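Local coordinates for protein probable oxidoreductase (PDB 4EYE) that probably works as an oxidoreductase of the quinone oxidoreductase group within the zinc-type alcohol dehydrogenase superfamily, at residues V313-L319 against K337-P342; G155-E161 against E250-L254. All coordinates share one frame; numbering follows the deposited sequence.

Interaction 1 of 2, residues V313-L319 against K337-P342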
loop_
_atom_site.group_PDB
_atom_site.type_symbol
_atom_site.label_atom_id
_atom_site.label_comp_id
_atom_site.label_asym_id
_atom_site.label_seq_id
_atom_site.Cartn_x
_atom_site.Cartn_y
_atom_site.Cartn_z
ATOM N N VAL A 313 7.493 1.836 -9.099
ATOM C CA VAL A 313 8.086 0.641 -8.582
ATOM C C VAL A 313 9.606 0.787 -8.624
ATOM O O VAL A 313 10.192 0.883 -9.702
ATOM C CB VAL A 313 7.674 -0.616 -9.378
ATOM C CG1 VAL A 313 8.332 -1.847 -8.742
ATOM C CG2 VAL A 313 6.144 -0.771 -9.353
ATOM N N SER A 314 10.227 0.838 -7.443
ATOM C CA SER A 314 11.632 1.260 -7.359
ATOM C C SER A 314 12.588 0.052 -7.439
ATOM O O SER A 314 13.749 0.204 -7.837
ATOM C CB SER A 314 11.861 2.055 -6.084
ATOM O OG SER A 314 11.522 1.287 -4.920
ATOM N N ALA A 315 12.088 -1.139 -7.107
ATOM C CA ALA A 315 12.870 -2.339 -7.105
ATOM C C ALA A 315 12.009 -3.573 -7.442
ATOM O O ALA A 315 10.884 -3.714 -6.935
ATOM C CB ALA A 315 13.509 -2.549 -5.743
ATOM N N ARG A 316 12.584 -4.469 -8.259
ATOM C CA ARG A 316 12.002 -5.751 -8.548
ATOM C C ARG A 316 13.087 -6.787 -8.284
ATOM O O ARG A 316 14.059 -6.886 -9.015
ATOM C CB ARG A 316 11.465 -5.821 -9.980
ATOM C CG ARG A 316 10.647 -4.626 -10.388
ATOM C CD ARG A 316 9.923 -4.811 -11.694
ATOM N NE ARG A 316 9.339 -3.561 -12.153
ATOM C CZ ARG A 316 8.449 -3.477 -13.149
ATOM N NH1 ARG A 316 8.070 -4.560 -13.779
ATOM N NH2 ARG A 316 7.954 -2.311 -13.516
ATOM N N ILE A 317 12.896 -7.555 -7.226
ATOM C CA ILE A 317 13.948 -8.401 -6.650
ATOM C C ILE A 317 13.547 -9.839 -6.911
ATOM O O ILE A 317 12.376 -10.170 -6.761
ATOM C CB ILE A 317 14.073 -8.154 -5.150
ATOM C CG1 ILE A 317 14.341 -6.650 -4.812
ATOM C CG2 ILE A 317 15.119 -9.095 -4.562
ATOM C CD1 ILE A 317 15.603 -6.036 -5.434
ATOM N N PRO A 318 14.472 -10.688 -7.390
ATOM C CA PRO A 318 14.068 -12.088 -7.515
ATOM C C PRO A 318 13.535 -12.649 -6.183
ATOM O O PRO A 318 14.101 -12.401 -5.125
ATOM C CB PRO A 318 15.368 -12.814 -7.918
ATOM C CG PRO A 318 16.347 -11.744 -8.347
ATOM C CD PRO A 318 15.853 -10.440 -7.809
ATOM N N LEU A 319 12.499 -13.476 -6.269
ATOM C CA LEU A 319 11.939 -14.190 -5.126
ATOM C C LEU A 319 13.000 -14.917 -4.311
ATOM O O LEU A 319 12.949 -14.921 -3.108
ATOM C CB LEU A 319 10.853 -15.177 -5.593
ATOM C CG LEU A 319 10.132 -15.914 -4.488
ATOM C CD1 LEU A 319 9.507 -14.924 -3.494
ATOM C CD2 LEU A 319 9.055 -16.829 -5.082
ATOM N N LYS A 337 7.194 1.472 -4.211
ATOM C CA LYS A 337 6.912 0.076 -3.998
ATOM C C LYS A 337 8.095 -0.814 -4.434
ATOM O O LYS A 337 8.689 -0.615 -5.480
ATOM C CB LYS A 337 5.641 -0.309 -4.775
ATOM C CG LYS A 337 5.071 -1.680 -4.399
ATOM C CD LYS A 337 4.370 -1.594 -3.029
ATOM C CE LYS A 337 3.869 -2.928 -2.543
ATOM N NZ LYS A 337 3.136 -2.778 -1.249
ATOM N N MET A 338 8.349 -1.848 -3.649
ATOM C CA MET A 338 9.232 -2.937 -4.013
ATOM C C MET A 338 8.380 -4.182 -4.304
ATOM O O MET A 338 7.440 -4.471 -3.560
ATOM C CB MET A 338 10.146 -3.259 -2.842
ATOM C CG MET A 338 10.853 -4.617 -2.860
ATOM S SD MET A 338 11.857 -4.915 -1.345
ATOM C CE MET A 338 13.406 -4.136 -1.724
ATOM N N VAL A 339 8.805 -4.963 -5.299
ATOM C CA VAL A 339 8.175 -6.232 -5.562
ATOM C C VAL A 339 9.219 -7.326 -5.687
ATOM O O VAL A 339 10.406 -7.061 -5.949
ATOM C CB VAL A 339 7.238 -6.182 -6.805
ATOM C CG1 VAL A 339 6.253 -4.997 -6.732
ATOM C CG2 VAL A 339 8.037 -6.054 -8.092
ATOM N N LEU A 340 8.753 -8.547 -5.479
ATOM C CA LEU A 340 9.502 -9.739 -5.698
ATOM C C LEU A 340 9.010 -10.404 -6.955
ATOM O O LEU A 340 7.793 -10.480 -7.210
ATOM C CB LEU A 340 9.319 -10.713 -4.504
ATOM C CG LEU A 340 9.611 -10.167 -3.126
ATOM C CD1 LEU A 340 9.468 -11.253 -2.014
ATOM C CD2 LEU A 340 10.980 -9.472 -3.047
ATOM N N VAL A 341 9.936 -10.918 -7.738
ATOM C CA VAL A 341 9.617 -11.540 -9.031
ATOM C C VAL A 341 10.045 -13.008 -9.027
ATOM O O VAL A 341 11.242 -13.273 -8.934
ATOM C CB VAL A 341 10.384 -10.862 -10.153
ATOM C CG1 VAL A 341 9.905 -11.400 -11.532
ATOM C CG2 VAL A 341 10.242 -9.348 -10.040
ATOM N N PRO A 342 9.080 -13.948 -9.107
ATOM C CA PRO A 342 9.370 -15.346 -8.992
ATOM C C PRO A 342 10.166 -15.877 -10.178
ATOM O O PRO A 342 11.093 -16.656 -9.955
ATOM C CB PRO A 342 7.974 -15.991 -8.953
ATOM C CG PRO A 342 7.106 -14.967 -8.353
ATOM C CD PRO A 342 7.636 -13.683 -8.986
ATOM O OXT PRO A 342 9.966 -15.445 -11.323
#
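Arg316 and Val339 lie side by side and point the same way, the aliphatic base of the arginine resting on the valine: CG of Arg316 is 3.8 Å from CG2 of Val339. CB of Arg316 also meets CG2 of Val341 at 3.7 Å, so two branches of the neighbouring strand line the root of this side chain. From CG the chain runs extended away from residues 337-342, and its guanidinium reaches a salt bridge with Asp133.

Met338, Leu340, Ala315 and Ile317 share the other face. The bend of Met338 at chi3 (-85°) brings CE to 4.1 Å from CG1 of Ile317, the two side chains meeting at a slant, while CD2 of Leu340 approaches CB of Ile317. Ala325 of helix 322-330 covers this patch. Farther along, Leu319 and Leu340 cross nearly at right angles, CD1 to CD1 at 4.0 Å.

Five backbone hydrogen bonds fix the parallel register, from Ser314 N to Lys337 O through to Leu319 N to Val341 O. The fourth, Val341 N to Ile317 O, is 2.7 Å long; in the last, Leu319 N sits 60° out of the Val341 carbonyl plane, where the strand ends. The register slips by one residue between Val313 and Ala315, a beta bulge. With helix 322-330 linking the parallel strands 313-318 and 337-341, the arrangement is a beta-alpha-beta crossover.

Interaction 2 of 2, residues G155-E161 against E250-L254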
loop_
_atom_site.group_PDB
_atom_site.type_symbol
_atom_site.label_atom_id
_atom_site.label_comp_id
_atom_site.label_asym_id
_atom_site.label_seq_id
_atom_site.Cartn_x
_atom_site.Cartn_y
_atom_site.Cartn_z
ATOM N N GLY A 155 -12.169 10.825 4.328
ATOM C CA GLY A 155 -11.791 12.232 4.437
ATOM C C GLY A 155 -12.532 13.176 3.494
ATOM O O GLY A 155 -12.452 14.402 3.665
ATOM N N GLN A 156 -13.286 12.612 2.548
ATOM C CA GLN A 156 -13.985 13.375 1.537
ATOM C C GLN A 156 -13.132 14.514 0.911
ATOM O O GLN A 156 -13.541 15.691 0.909
ATOM C CB GLN A 156 -15.313 13.908 2.080
ATOM C CG GLN A 156 -16.287 12.793 2.466
ATOM C CD GLN A 156 -17.593 13.317 3.037
ATOM O OE1 GLN A 156 -18.480 13.743 2.295
ATOM N NE2 GLN A 156 -17.732 13.270 4.371
ATOM N N LEU A 157 -11.984 14.137 0.351
ATOM C CA LEU A 157 -11.099 15.081 -0.324
ATOM C C LEU A 157 -11.822 15.756 -1.474
ATOM O O LEU A 157 -12.604 15.130 -2.155
ATOM C CB LEU A 157 -9.872 14.357 -0.864
ATOM C CG LEU A 157 -8.847 15.244 -1.587
ATOM C CD1 LEU A 157 -8.330 16.415 -0.755
ATOM C CD2 LEU A 157 -7.689 14.390 -2.118
ATOM N N ARG A 158 -11.566 17.042 -1.688
ATOM C CA ARG A 158 -12.186 17.737 -2.800
ATOM C C ARG A 158 -11.122 18.323 -3.690
ATOM O O ARG A 158 -10.043 18.682 -3.218
ATOM C CB ARG A 158 -13.119 18.828 -2.275
ATOM C CG ARG A 158 -14.341 18.282 -1.548
ATOM C CD ARG A 158 -15.243 17.555 -2.531
ATOM N NE ARG A 158 -16.399 16.895 -1.922
ATOM C CZ ARG A 158 -16.450 15.609 -1.543
ATOM N NH1 ARG A 158 -15.380 14.804 -1.634
ATOM N NH2 ARG A 158 -17.566 15.128 -1.028
ATOM N N ALA A 159 -11.433 18.434 -4.978
ATOM C CA ALA A 159 -10.562 19.152 -5.919
ATOM C C ALA A 159 -10.230 20.548 -5.350
ATOM O O ALA A 159 -11.088 21.211 -4.790
ATOM C CB ALA A 159 -11.244 19.255 -7.287
ATOM N N GLY A 160 -8.975 20.958 -5.443
ATOM C CA GLY A 160 -8.579 22.293 -5.024
ATOM C C GLY A 160 -8.202 22.391 -3.556
ATOM O O GLY A 160 -7.712 23.425 -3.119
ATOM N N GLU A 161 -8.403 21.327 -2.774
ATOM C CA GLU A 161 -7.906 21.346 -1.384
ATOM C C GLU A 161 -6.413 21.092 -1.337
ATOM O O GLU A 161 -5.829 20.627 -2.308
ATOM C CB GLU A 161 -8.669 20.333 -0.533
ATOM C CG GLU A 161 -10.140 20.703 -0.318
ATOM C CD GLU A 161 -10.824 19.806 0.681
ATOM O OE1 GLU A 161 -10.846 18.557 0.485
ATOM O OE2 GLU A 161 -11.317 20.349 1.698
ATOM N N GLU A 250 -11.431 23.466 10.370
ATOM C CA GLU A 250 -12.201 22.362 9.855
ATOM C C GLU A 250 -11.345 21.387 9.023
ATOM O O GLU A 250 -11.887 20.586 8.283
ATOM C CB GLU A 250 -13.419 22.834 9.072
ATOM C CG GLU A 250 -14.362 23.741 9.861
ATOM C CD GLU A 250 -15.547 24.165 9.009
ATOM O OE1 GLU A 250 -15.425 25.127 8.249
ATOM O OE2 GLU A 250 -16.611 23.548 9.089
ATOM N N GLY A 251 -10.029 21.426 9.187
ATOM C CA GLY A 251 -9.158 20.472 8.514
ATOM C C GLY A 251 -9.264 19.076 9.113
ATOM O O GLY A 251 -9.842 18.881 10.181
ATOM N N ARG A 252 -8.726 18.081 8.417
ATOM C CA ARG A 252 -8.797 16.762 8.941
ATOM C C ARG A 252 -7.527 15.981 8.755
ATOM O O ARG A 252 -6.804 16.139 7.777
ATOM C CB ARG A 252 -10.030 16.034 8.428
ATOM C CG ARG A 252 -10.214 16.082 6.941
ATOM C CD ARG A 252 -11.158 17.157 6.473
ATOM N NE ARG A 252 -11.609 16.847 5.125
ATOM C CZ ARG A 252 -11.362 17.542 4.027
ATOM N NH1 ARG A 252 -10.624 18.630 4.047
ATOM N NH2 ARG A 252 -11.849 17.128 2.875
ATOM N N LEU A 253 -7.226 15.184 9.759
ATOM C CA LEU A 253 -6.014 14.420 9.772
ATOM C C LEU A 253 -6.392 12.954 9.702
ATOM O O LEU A 253 -7.114 12.472 10.565
ATOM C CB LEU A 253 -5.236 14.725 11.057
ATOM C CG LEU A 253 -3.867 14.041 11.087
ATOM C CD1 LEU A 253 -2.920 14.970 11.825
ATOM C CD2 LEU A 253 -3.928 12.662 11.696
ATOM N N LEU A 254 -5.937 12.274 8.662
ATOM C CA LEU A 254 -6.161 10.849 8.508
ATOM C C LEU A 254 -4.985 10.074 9.043
ATOM O O LEU A 254 -3.836 10.270 8.634
ATOM C CB LEU A 254 -6.395 10.468 7.053
ATOM C CG LEU A 254 -7.367 11.349 6.234
ATOM C CD1 LEU A 254 -7.885 10.606 4.996
ATOM C CD2 LEU A 254 -8.519 11.963 7.012
#
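Arg252 reaches from strand 251-255 of the parallel, Rossmann-type sheet into the loop that joins helix 143-154 to strand 162-165, and its guanidinium is held there along two edges. On the NE side the grip is side-on: NE and NH2 of Arg252 both donate to Gly155 O, at 3.0 and 2.9 Å. NE lies in the plane of that carbonyl, whereas NH2 is tilted from it. At the far end the grip is end-on, a salt bridge with Glu161. NH2 of Arg252 meets the syn lone pair of Glu161 OE1 at 3.0 Å along a nearly straight bond (166° at the hydrogen). NH1 of Arg252 reaches OE2 of Glu161 at the same length, but from above the carboxylate plane. The asymmetry is consistent with the 46° between the carboxylate and guanidinium planes. NH2 also makes a weak bond to Gln156 O, and NH1 has a further acceptor in Asp229 O on strand 228-233.

Behind this shell, the arginine starts with CG between its backbone N and carbonyl carbon (chi1 50°) and bends at chi2, which carries the guanidinium across to the loop. Its neighbour two residues on, Leu254, brings CD2 to 4.2 Å from CA of Gly155. Gln156, with positive phi, is the first residue to leave the helical conformation, and the change of direction there sets the Gly155 carbonyl, and more weakly that of Gln156, toward the arginine. A type II turn from Arg158 to Glu161, with Gly160 in it, returns the chain toward its start. Glu161 is steadied by that turn as well: the backbone N of Arg158 donates to OE1 at 2.7 Å, on the anti side of the carboxylate.

In the fold
Interaction 2 closes before interaction 1 opens along the chain, and the two lie on opposite sides of its centre, with centres about 33 Å and nearest atoms about 18 Å apart, so they do not touch. They share no sheet. Residues 155-161 lead into strand 162-165, which with strand 251-255 belongs to the six-stranded parallel sheet, the Rossmann-type unit that in this superfamily usually binds the nucleotide cofactor. Strands 313-318 and 337-341 instead belong to the mixed sheet, where strand 337-341 pairs with 57-59. The C-terminal segment thus returns to the GroES-like part of the fold, so that this part is built from both ends of the chain.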